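Response regulator aspartate phosphatase I (PDB 4I1A) dephosphorylates the sporulation phosphotransferase Spo0F and, by inactivating the repressor ImmR, activates gene expression, excision and transfer of the mobile element ICEBs1. Local coordinates at residues A[198-203]-A[234-239]; A[238-243]-A[270-275]; A[265-270]-A[338-343]. All blocks are in the same frame, centred on the assembly; numbering follows the deposited sequence.

Contact 1 (A[198-203]-A[234-239])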
loop_
_atom_site.group_PDB
_atom_site.type_symbol
_atom_site.label_atom_id
_atom_site.label_comp_id
_atom_site.label_asym_id
_atom_site.label_seq_id
_atom_site.Cartn_x
_atom_site.Cartn_y
_atom_site.Cartn_z
ATOM N N LEU A 198 11.968 -1.093 0.857
ATOM C CA LEU A 198 12.359 0.248 1.309
ATOM C C LEU A 198 13.129 1.037 0.256
ATOM O O LEU A 198 13.928 1.921 0.587
ATOM C CB LEU A 198 13.180 0.183 2.600
ATOM C CG LEU A 198 12.651 -0.692 3.735
ATOM C CD1 LEU A 198 13.505 -0.472 4.963
ATOM C CD2 LEU A 198 11.177 -0.426 4.025
ATOM N N GLU A 199 12.904 0.705 -1.012
ATOM C CA GLU A 199 13.494 1.463 -2.113
ATOM C C GLU A 199 12.522 2.552 -2.560
ATOM O O GLU A 199 12.012 2.519 -3.681
ATOM C CB GLU A 199 13.817 0.534 -3.278
ATOM C CG GLU A 199 14.961 -0.427 -3.012
ATOM C CD GLU A 199 16.322 0.265 -3.018
ATOM O OE1 GLU A 199 17.315 -0.355 -2.578
ATOM O OE2 GLU A 199 16.403 1.428 -3.470
ATOM N N TYR A 200 12.279 3.522 -1.681
ATOM C CA TYR A 200 11.232 4.511 -1.907
ATOM C C TYR A 200 11.522 5.470 -3.050
ATOM O O TYR A 200 10.604 5.953 -3.714
ATOM C CB TYR A 200 10.904 5.264 -0.608
ATOM C CG TYR A 200 10.169 4.398 0.404
ATOM C CD1 TYR A 200 8.804 4.166 0.286
ATOM C CD2 TYR A 200 10.843 3.808 1.469
ATOM C CE1 TYR A 200 8.128 3.372 1.200
ATOM C CE2 TYR A 200 10.176 3.010 2.391
ATOM C CZ TYR A 200 8.818 2.799 2.257
ATOM O OH TYR A 200 8.141 2.012 3.176
ATOM N N GLU A 201 12.797 5.731 -3.291
ATOM C CA GLU A 201 13.193 6.591 -4.396
ATOM C C GLU A 201 12.882 5.920 -5.738
ATOM O O GLU A 201 12.419 6.562 -6.684
ATOM C CB GLU A 201 14.686 6.906 -4.288
ATOM C CG GLU A 201 15.059 8.320 -4.679
ATOM C CD GLU A 201 16.244 8.830 -3.885
ATOM O OE1 GLU A 201 16.253 8.623 -2.649
ATOM O OE2 GLU A 201 17.164 9.425 -4.493
ATOM N N ARG A 202 13.137 4.619 -5.817
ATOM C CA ARG A 202 12.912 3.878 -7.052
ATOM C C ARG A 202 11.422 3.675 -7.303
ATOM O O ARG A 202 10.957 3.716 -8.455
ATOM C CB ARG A 202 13.657 2.543 -7.019
ATOM C CG ARG A 202 15.172 2.691 -7.062
ATOM C CD ARG A 202 15.856 1.336 -6.958
ATOM N NE ARG A 202 17.313 1.436 -6.929
ATOM C CZ ARG A 202 18.088 1.328 -8.006
ATOM N NH1 ARG A 202 17.541 1.124 -9.202
ATOM N NH2 ARG A 202 19.410 1.418 -7.890
ATOM N N ALA A 203 10.687 3.475 -6.212
ATOM C CA ALA A 203 9.237 3.334 -6.254
ATOM C C ALA A 203 8.562 4.644 -6.687
ATOM O O ALA A 203 7.583 4.630 -7.433
ATOM C CB ALA A 203 8.711 2.872 -4.910
ATOM N N TYR A 234 6.784 10.178 -1.043
ATOM C CA TYR A 234 7.316 11.465 -0.616
ATOM C C TYR A 234 7.336 11.599 0.901
ATOM O O TYR A 234 8.303 12.103 1.467
ATOM C CB TYR A 234 6.516 12.598 -1.247
ATOM C CG TYR A 234 7.016 13.030 -2.620
ATOM C CD1 TYR A 234 8.377 13.120 -2.894
ATOM C CD2 TYR A 234 6.124 13.364 -3.629
ATOM C CE1 TYR A 234 8.834 13.525 -4.137
ATOM C CE2 TYR A 234 6.571 13.768 -4.873
ATOM C CZ TYR A 234 7.926 13.847 -5.123
ATOM O OH TYR A 234 8.372 14.261 -6.360
ATOM N N ASP A 235 6.274 11.126 1.552
ATOM C CA ASP A 235 6.184 11.113 3.013
ATOM C C ASP A 235 7.334 10.298 3.599
ATOM O O ASP A 235 7.977 10.711 4.565
ATOM C CB ASP A 235 4.819 10.536 3.463
ATOM C CG ASP A 235 4.735 10.298 4.968
ATOM O OD1 ASP A 235 5.212 11.149 5.742
ATOM O OD2 ASP A 235 4.199 9.251 5.385
ATOM N N GLU A 236 7.581 9.135 3.006
ATOM C CA GLU A 236 8.700 8.288 3.397
ATOM C C GLU A 236 10.045 8.959 3.148
ATOM O O GLU A 236 10.990 8.771 3.909
ATOM C CB GLU A 236 8.650 6.957 2.636
ATOM C CG GLU A 236 7.488 6.077 3.036
ATOM C CD GLU A 236 7.611 5.580 4.464
ATOM O OE1 GLU A 236 8.759 5.382 4.926
ATOM O OE2 GLU A 236 6.563 5.394 5.123
ATOM N N LEU A 237 10.132 9.733 2.074
ATOM C CA LEU A 237 11.372 10.412 1.742
ATOM C C LEU A 237 11.478 11.721 2.509
ATOM O O LEU A 237 12.437 12.474 2.350
ATOM C CB LEU A 237 11.455 10.658 0.238
ATOM C CG LEU A 237 11.628 9.399 -0.612
ATOM C CD1 LEU A 237 11.462 9.728 -2.090
ATOM C CD2 LEU A 237 12.994 8.740 -0.336
ATOM N N LYS A 238 10.471 11.985 3.333
ATOM C CA LYS A 238 10.409 13.183 4.160
ATOM C C LYS A 238 10.359 14.499 3.374
ATOM O O LYS A 238 10.664 15.569 3.915
ATOM C CB LYS A 238 11.534 13.178 5.203
ATOM C CG LYS A 238 11.634 11.845 5.923
ATOM C CD LYS A 238 12.453 11.916 7.192
ATOM C CE LYS A 238 12.440 10.560 7.897
ATOM N NZ LYS A 238 11.058 9.982 8.007
ATOM N N GLU A 239 9.967 14.435 2.104
ATOM C CA GLU A 239 9.584 15.659 1.421
ATOM C C GLU A 239 8.075 15.873 1.559
ATOM O O GLU A 239 7.293 15.602 0.644
ATOM C CB GLU A 239 10.044 15.708 -0.036
ATOM C CG GLU A 239 10.414 17.146 -0.484
ATOM C CD GLU A 239 9.400 18.214 -0.023
ATOM O OE1 GLU A 239 9.526 18.747 1.109
ATOM O OE2 GLU A 239 8.466 18.519 -0.793
#
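Y200 and L237 mark the closest approach of the two backbones, 6.9 Å between their CA atoms, where the start of helix 200-215 meets the end of helix 220-236. Both ends belong to the tetratricopeptide (TPR) array, in predicted repeats 3 and 4, so the contact joins one helical hairpin to the next. E199 takes the N-cap position of the one helix, while K238, with positive phi, closes the other in a Schellman motif. No hydrogen bond crosses; side chains carry the contact. E236 lies over one face of the Y200 ring, its CG 3.6 Å from the ring centroid in a CH-pi contact offset toward the CE1 rim. A bend at chi2 (-67°) folds the chain back so that the carboxylate continues along the ring toward the hydroxyl end, its plane only 20° from that of the ring and its OE1 3.7 Å from Y200 CZ. At the base of the tyrosine, Y200 CB meets the L237 methyl CD2 at 4.1 Å. Y200 also touches I195 of helix 180-196, which ties it to the preceding helix. The same L237 methyl borders a charged group: CD2 sits 4.0 Å from E201 OE1.

Contact 2 (A[238-243]-A[270-275])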
loop_
_atom_site.group_PDB
_atom_site.type_symbol
_atom_site.label_atom_id
_atom_site.label_comp_id
_atom_site.label_asym_id
_atom_site.label_seq_id
_atom_site.Cartn_x
_atom_site.Cartn_y
_atom_site.Cartn_z
ATOM N N LYS A 238 10.471 11.985 3.333
ATOM C CA LYS A 238 10.409 13.183 4.160
ATOM C C LYS A 238 10.359 14.499 3.374
ATOM O O LYS A 238 10.664 15.569 3.915
ATOM C CB LYS A 238 11.534 13.178 5.203
ATOM C CG LYS A 238 11.634 11.845 5.923
ATOM C CD LYS A 238 12.453 11.916 7.192
ATOM C CE LYS A 238 12.440 10.560 7.897
ATOM N NZ LYS A 238 11.058 9.982 8.007
ATOM N N GLU A 239 9.967 14.435 2.104
ATOM C CA GLU A 239 9.584 15.659 1.421
ATOM C C GLU A 239 8.075 15.873 1.559
ATOM O O GLU A 239 7.293 15.602 0.644
ATOM C CB GLU A 239 10.044 15.708 -0.036
ATOM C CG GLU A 239 10.414 17.146 -0.484
ATOM C CD GLU A 239 9.400 18.214 -0.023
ATOM O OE1 GLU A 239 9.526 18.747 1.109
ATOM O OE2 GLU A 239 8.466 18.519 -0.793
ATOM N N TYR A 240 7.697 16.384 2.724
ATOM C CA TYR A 240 6.309 16.525 3.124
ATOM C C TYR A 240 5.521 17.545 2.301
ATOM O O TYR A 240 4.311 17.396 2.130
ATOM C CB TYR A 240 6.253 16.879 4.606
ATOM C CG TYR A 240 6.907 15.845 5.499
ATOM C CD1 TYR A 240 6.676 14.487 5.310
ATOM C CD2 TYR A 240 7.762 16.229 6.533
ATOM C CE1 TYR A 240 7.278 13.536 6.127
ATOM C CE2 TYR A 240 8.369 15.287 7.354
ATOM C CZ TYR A 240 8.125 13.942 7.148
ATOM O OH TYR A 240 8.721 13.005 7.966
ATOM N N LYS A 241 6.189 18.578 1.795
ATOM C CA LYS A 241 5.499 19.580 0.978
ATOM C C LYS A 241 4.971 18.952 -0.302
ATOM O O LYS A 241 3.796 19.103 -0.638
ATOM C CB LYS A 241 6.403 20.770 0.650
ATOM C CG LYS A 241 6.462 21.819 1.747
ATOM C CD LYS A 241 7.299 23.014 1.313
ATOM C CE LYS A 241 6.939 24.263 2.101
ATOM N NZ LYS A 241 7.650 25.474 1.583
ATOM N N LYS A 242 5.837 18.232 -1.006
ATOM C CA LYS A 242 5.414 17.546 -2.218
ATOM C C LYS A 242 4.404 16.443 -1.903
ATOM O O LYS A 242 3.437 16.260 -2.643
ATOM C CB LYS A 242 6.616 17.016 -3.014
ATOM C CG LYS A 242 7.338 18.119 -3.791
ATOM C CD LYS A 242 8.363 17.591 -4.790
ATOM C CE LYS A 242 9.743 17.479 -4.160
ATOM N NZ LYS A 242 10.822 17.326 -5.189
ATOM N N ALA A 243 4.620 15.732 -0.798
ATOM C CA ALA A 243 3.690 14.691 -0.358
ATOM C C ALA A 243 2.280 15.249 -0.265
ATOM O O ALA A 243 1.341 14.686 -0.818
ATOM C CB ALA A 243 4.128 14.097 0.993
ATOM N N THR A 270 -3.201 13.798 7.003
ATOM C CA THR A 270 -3.215 14.242 8.391
ATOM C C THR A 270 -1.844 14.052 9.014
ATOM O O THR A 270 -1.293 14.954 9.661
ATOM C CB THR A 270 -4.227 13.433 9.241
ATOM O OG1 THR A 270 -5.539 13.542 8.678
ATOM C CG2 THR A 270 -4.243 13.932 10.682
ATOM N N TYR A 271 -1.299 12.858 8.826
ATOM C CA TYR A 271 -0.021 12.519 9.428
ATOM C C TYR A 271 1.105 13.410 8.890
ATOM O O TYR A 271 1.903 13.949 9.664
ATOM C CB TYR A 271 0.289 11.041 9.200
ATOM C CG TYR A 271 1.274 10.475 10.185
ATOM C CD1 TYR A 271 1.785 11.256 11.221
ATOM C CD2 TYR A 271 1.700 9.160 10.081
ATOM C CE1 TYR A 271 2.694 10.732 12.124
ATOM C CE2 TYR A 271 2.598 8.629 10.970
ATOM C CZ TYR A 271 3.094 9.415 11.989
ATOM O OH TYR A 271 3.993 8.866 12.863
ATOM N N VAL A 272 1.152 13.565 7.567
ATOM C CA VAL A 272 2.149 14.413 6.920
ATOM C C VAL A 272 2.159 15.840 7.489
ATOM O O VAL A 272 3.222 16.409 7.759
ATOM C CB VAL A 272 1.951 14.428 5.381
ATOM C CG1 VAL A 272 2.592 15.650 4.746
ATOM C CG2 VAL A 272 2.501 13.154 4.779
ATOM N N GLU A 273 0.976 16.403 7.688
ATOM C CA GLU A 273 0.865 17.770 8.193
ATOM C C GLU A 273 1.275 17.870 9.659
ATOM O O GLU A 273 1.869 18.864 10.085
ATOM C CB GLU A 273 -0.558 18.299 7.994
ATOM C CG GLU A 273 -0.930 18.545 6.530
ATOM C CD GLU A 273 -0.089 19.642 5.897
ATOM O OE1 GLU A 273 0.243 20.612 6.606
ATOM O OE2 GLU A 273 0.249 19.546 4.695
ATOM N N ALA A 274 0.941 16.838 10.427
ATOM C CA ALA A 274 1.354 16.745 11.821
ATOM C C ALA A 274 2.883 16.683 11.944
ATOM O O ALA A 274 3.473 17.321 12.820
ATOM C CB ALA A 274 0.719 15.527 12.469
ATOM N N LYS A 275 3.521 15.917 11.061
ATOM C CA LYS A 275 4.979 15.810 11.066
ATOM C C LYS A 275 5.666 17.142 10.754
ATOM O O LYS A 275 6.829 17.328 11.094
ATOM C CB LYS A 275 5.462 14.748 10.078
ATOM C CG LYS A 275 5.102 13.312 10.422
ATOM C CD LYS A 275 5.589 12.396 9.312
ATOM C CE LYS A 275 4.878 11.068 9.319
ATOM N NZ LYS A 275 5.504 10.141 8.337
HETATM O O HOH W 1 8.343 10.426 7.241
#
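Y240 packs across V272 and K275, joining helix 240-257 to the next helix of the TPR array, 261-275. At its root, Y240 CB rests 3.9 Å from V272 CG1, and the other valine methyl, CG2, reaches the A243 CB one turn further on. With CG anti to the carbonyl carbon (chi1 -59°), the ring swings out over K275. K275 CB stands over one face of the Y240 ring, 4.3 Å from its centroid and 23° off the normal; K238 CA lies over the opposite face, so the ring is held between two lysines. Further out, Y240 CE1 and CZ meet K275 CD, which also lies 3.5 Å from Y240 OH. The tyrosine ends on a water in the plane of the ring, 2.7 Å from Y240 OH. That water accepts from K238 NZ at 2.9 Å and from K275 NZ at 3.1 Å. A leucine here would probably leave the water without its in-plane partner and the aliphatic chain of K275 without the ring face it packs on. Just before the tyrosine in the chain, E239 caps the helix start: its OE2 takes K242 N at 2.7 Å, approached from above the carboxylate plane. K238 NZ and K275 NZ stand 5.6 Å apart, with the water oxygen accepting from both, which should ease their repulsion. K275 NZ also makes a salt bridge to D235 of helix 220-236, so the lysine probably stays charged while its methylenes serve as apolar packing for the phenol.

Contact 3 (A[265-270]-A[338-343])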
loop_
_atom_site.group_PDB
_atom_site.type_symbol
_atom_site.label_atom_id
_atom_site.label_comp_id
_atom_site.label_asym_id
_atom_site.label_seq_id
_atom_site.Cartn_x
_atom_site.Cartn_y
_atom_site.Cartn_z
ATOM N N THR A 265 -5.978 8.218 2.198
ATOM C CA THR A 265 -5.443 9.486 1.726
ATOM C C THR A 265 -5.581 10.593 2.787
ATOM O O THR A 265 -4.665 11.391 2.979
ATOM C CB THR A 265 -6.183 9.909 0.434
ATOM O OG1 THR A 265 -6.068 8.863 -0.533
ATOM C CG2 THR A 265 -5.639 11.214 -0.151
ATOM N N LEU A 266 -6.727 10.656 3.464
ATOM C CA LEU A 266 -6.915 11.663 4.513
ATOM C C LEU A 266 -6.029 11.339 5.702
ATOM O O LEU A 266 -5.507 12.229 6.379
ATOM C CB LEU A 266 -8.384 11.754 4.956
ATOM C CG LEU A 266 -9.297 12.517 3.996
ATOM C CD1 LEU A 266 -10.753 12.107 4.201
ATOM C CD2 LEU A 266 -9.111 14.041 4.161
ATOM N N PHE A 267 -5.852 10.054 5.950
ATOM C CA PHE A 267 -5.011 9.645 7.053
ATOM C C PHE A 267 -3.576 10.100 6.811
ATOM O O PHE A 267 -2.966 10.762 7.665
ATOM C CB PHE A 267 -5.083 8.129 7.267
ATOM C CG PHE A 267 -4.114 7.634 8.298
ATOM C CD1 PHE A 267 -4.462 7.637 9.643
ATOM C CD2 PHE A 267 -2.834 7.212 7.935
ATOM C CE1 PHE A 267 -3.566 7.207 10.609
ATOM C CE2 PHE A 267 -1.928 6.785 8.898
ATOM C CZ PHE A 267 -2.296 6.778 10.237
ATOM N N THR A 268 -3.054 9.744 5.641
ATOM C CA THR A 268 -1.684 10.077 5.250
ATOM C C THR A 268 -1.480 11.591 5.226
ATOM O O THR A 268 -0.453 12.102 5.678
ATOM C CB THR A 268 -1.342 9.464 3.866
ATOM O OG1 THR A 268 -1.755 8.092 3.850
ATOM C CG2 THR A 268 0.172 9.546 3.559
ATOM N N LEU A 269 -2.476 12.305 4.714
ATOM C CA LEU A 269 -2.448 13.760 4.688
ATOM C C LEU A 269 -2.363 14.320 6.110
ATOM O O LEU A 269 -1.541 15.194 6.392
ATOM C CB LEU A 269 -3.692 14.289 3.969
ATOM C CG LEU A 269 -3.763 15.766 3.572
ATOM C CD1 LEU A 269 -2.469 16.242 2.931
ATOM C CD2 LEU A 269 -4.925 15.981 2.619
ATOM N N THR A 270 -3.201 13.798 7.003
ATOM C CA THR A 270 -3.215 14.242 8.391
ATOM C C THR A 270 -1.844 14.052 9.014
ATOM O O THR A 270 -1.293 14.954 9.661
ATOM C CB THR A 270 -4.227 13.433 9.241
ATOM O OG1 THR A 270 -5.539 13.542 8.678
ATOM C CG2 THR A 270 -4.243 13.932 10.682
ATOM N N GLU A 338 4.092 -3.066 13.351
ATOM C CA GLU A 338 5.532 -2.927 13.299
ATOM C C GLU A 338 5.926 -1.534 12.799
ATOM O O GLU A 338 6.705 -0.830 13.433
ATOM C CB GLU A 338 6.118 -4.005 12.391
ATOM C CG GLU A 338 7.616 -3.922 12.224
ATOM C CD GLU A 338 8.090 -4.612 10.951
ATOM O OE1 GLU A 338 9.281 -4.979 10.870
ATOM O OE2 GLU A 338 7.267 -4.774 10.022
ATOM N N ASN A 339 5.367 -1.134 11.666
ATOM C CA ASN A 339 5.683 0.160 11.092
ATOM C C ASN A 339 5.244 1.344 11.957
ATOM O O ASN A 339 6.025 2.268 12.192
ATOM C CB ASN A 339 5.129 0.254 9.659
ATOM C CG ASN A 339 5.798 -0.750 8.715
ATOM O OD1 ASN A 339 5.235 -1.117 7.683
ATOM N ND2 ASN A 339 7.008 -1.202 9.077
ATOM N N PHE A 340 4.006 1.313 12.445
ATOM C CA PHE A 340 3.504 2.415 13.258
ATOM C C PHE A 340 4.176 2.530 14.614
ATOM O O PHE A 340 4.432 3.639 15.094
ATOM C CB PHE A 340 1.985 2.354 13.411
ATOM C CG PHE A 340 1.262 2.960 12.272
ATOM C CD1 PHE A 340 0.969 4.310 12.275
ATOM C CD2 PHE A 340 0.902 2.193 11.166
ATOM C CE1 PHE A 340 0.301 4.894 11.200
ATOM C CE2 PHE A 340 0.236 2.765 10.082
ATOM C CZ PHE A 340 -0.064 4.120 10.102
ATOM N N SER A 341 4.460 1.397 15.243
ATOM C CA SER A 341 5.118 1.442 16.544
ATOM C C SER A 341 6.554 1.990 16.462
ATOM O O SER A 341 7.071 2.571 17.434
ATOM C CB SER A 341 5.122 0.068 17.201
ATOM O OG SER A 341 5.895 -0.853 16.463
ATOM N N ILE A 342 7.202 1.799 15.317
ATOM C CA ILE A 342 8.511 2.412 15.111
ATOM C C ILE A 342 8.374 3.941 15.008
ATOM O O ILE A 342 9.162 4.695 15.598
ATOM C CB ILE A 342 9.218 1.853 13.861
ATOM C CG1 ILE A 342 9.734 0.433 14.120
ATOM C CG2 ILE A 342 10.355 2.797 13.405
ATOM C CD1 ILE A 342 10.140 -0.312 12.804
ATOM N N GLU A 343 7.377 4.399 14.256
ATOM C CA GLU A 343 7.124 5.832 14.131
ATOM C C GLU A 343 6.818 6.445 15.492
ATOM O O GLU A 343 7.282 7.539 15.815
ATOM C CB GLU A 343 5.962 6.087 13.179
ATOM C CG GLU A 343 6.240 5.659 11.752
ATOM C CD GLU A 343 6.165 6.812 10.795
ATOM O OE1 GLU A 343 5.556 6.650 9.713
ATOM O OE2 GLU A 343 6.704 7.890 11.134
#
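F267 and F340 meet by their outer carbons, a small apolar bridge between helix 261-275 and helix 334-351 of the TPR array, two segments separated by 67 residues of chain. The two phenyl groups point at each other from their separate helices. F267 CZ is 3.3 Å from F340 CE1, and F267 CE2 is 3.5 Å from F340 CZ. The centroids stand 5.6 Å apart with the planes at 64°, and there is no face-on overlap: F340 CE1 comes to the edge of the F267 ring, close to its plane, just as F267 CE2 comes in the plane of the F340 ring. Only 78 Å² is buried between the two segments, so this is a touch of two aromatic ends; the helical backbones remain apart. F267 reaches out with CG anti to the backbone N, chi1 174°, which sends its ring away from its own helix toward F340. One shell further, F305 of helix 299-313 packs edge-to-face with F267, and K304 and L308 of that helix touch it too, so helix 299-313 also packs on the ring. On the partner helix, S341, next to F340, packs on M363 and S364 of helix 354-373. The backbone just before F267 is gripped as well: L266 O accepts from T270 N at 2.9 Å and from T270 OG1 at 2.6 Å, the two donors arriving from opposite faces of its carbonyl plane and the hydroxyl tilted 32° out of it.

In the fold
Contacts 1 and 2 follow one another along the chain, sharing K238 and E239, with centres 12 Å apart. D235 joins them: its OD1 makes a salt bridge of 2.8 Å to K275 NZ and packs 3.5 Å from V272 CG2, while Y234 CB lies 3.6 Å from A243 CB. Contact 3, centred 11 Å from contact 2, shares T270 and helix 261-275 with it, and Y271 OH comes 3.4 Å from E343 OE2 between them. Contacts 1 and 3 do not touch; their nearest atoms are about 4 Å apart. The first two pack successive helices of the repeat array, whereas the third reaches much further along the sequence. The model is the apo form.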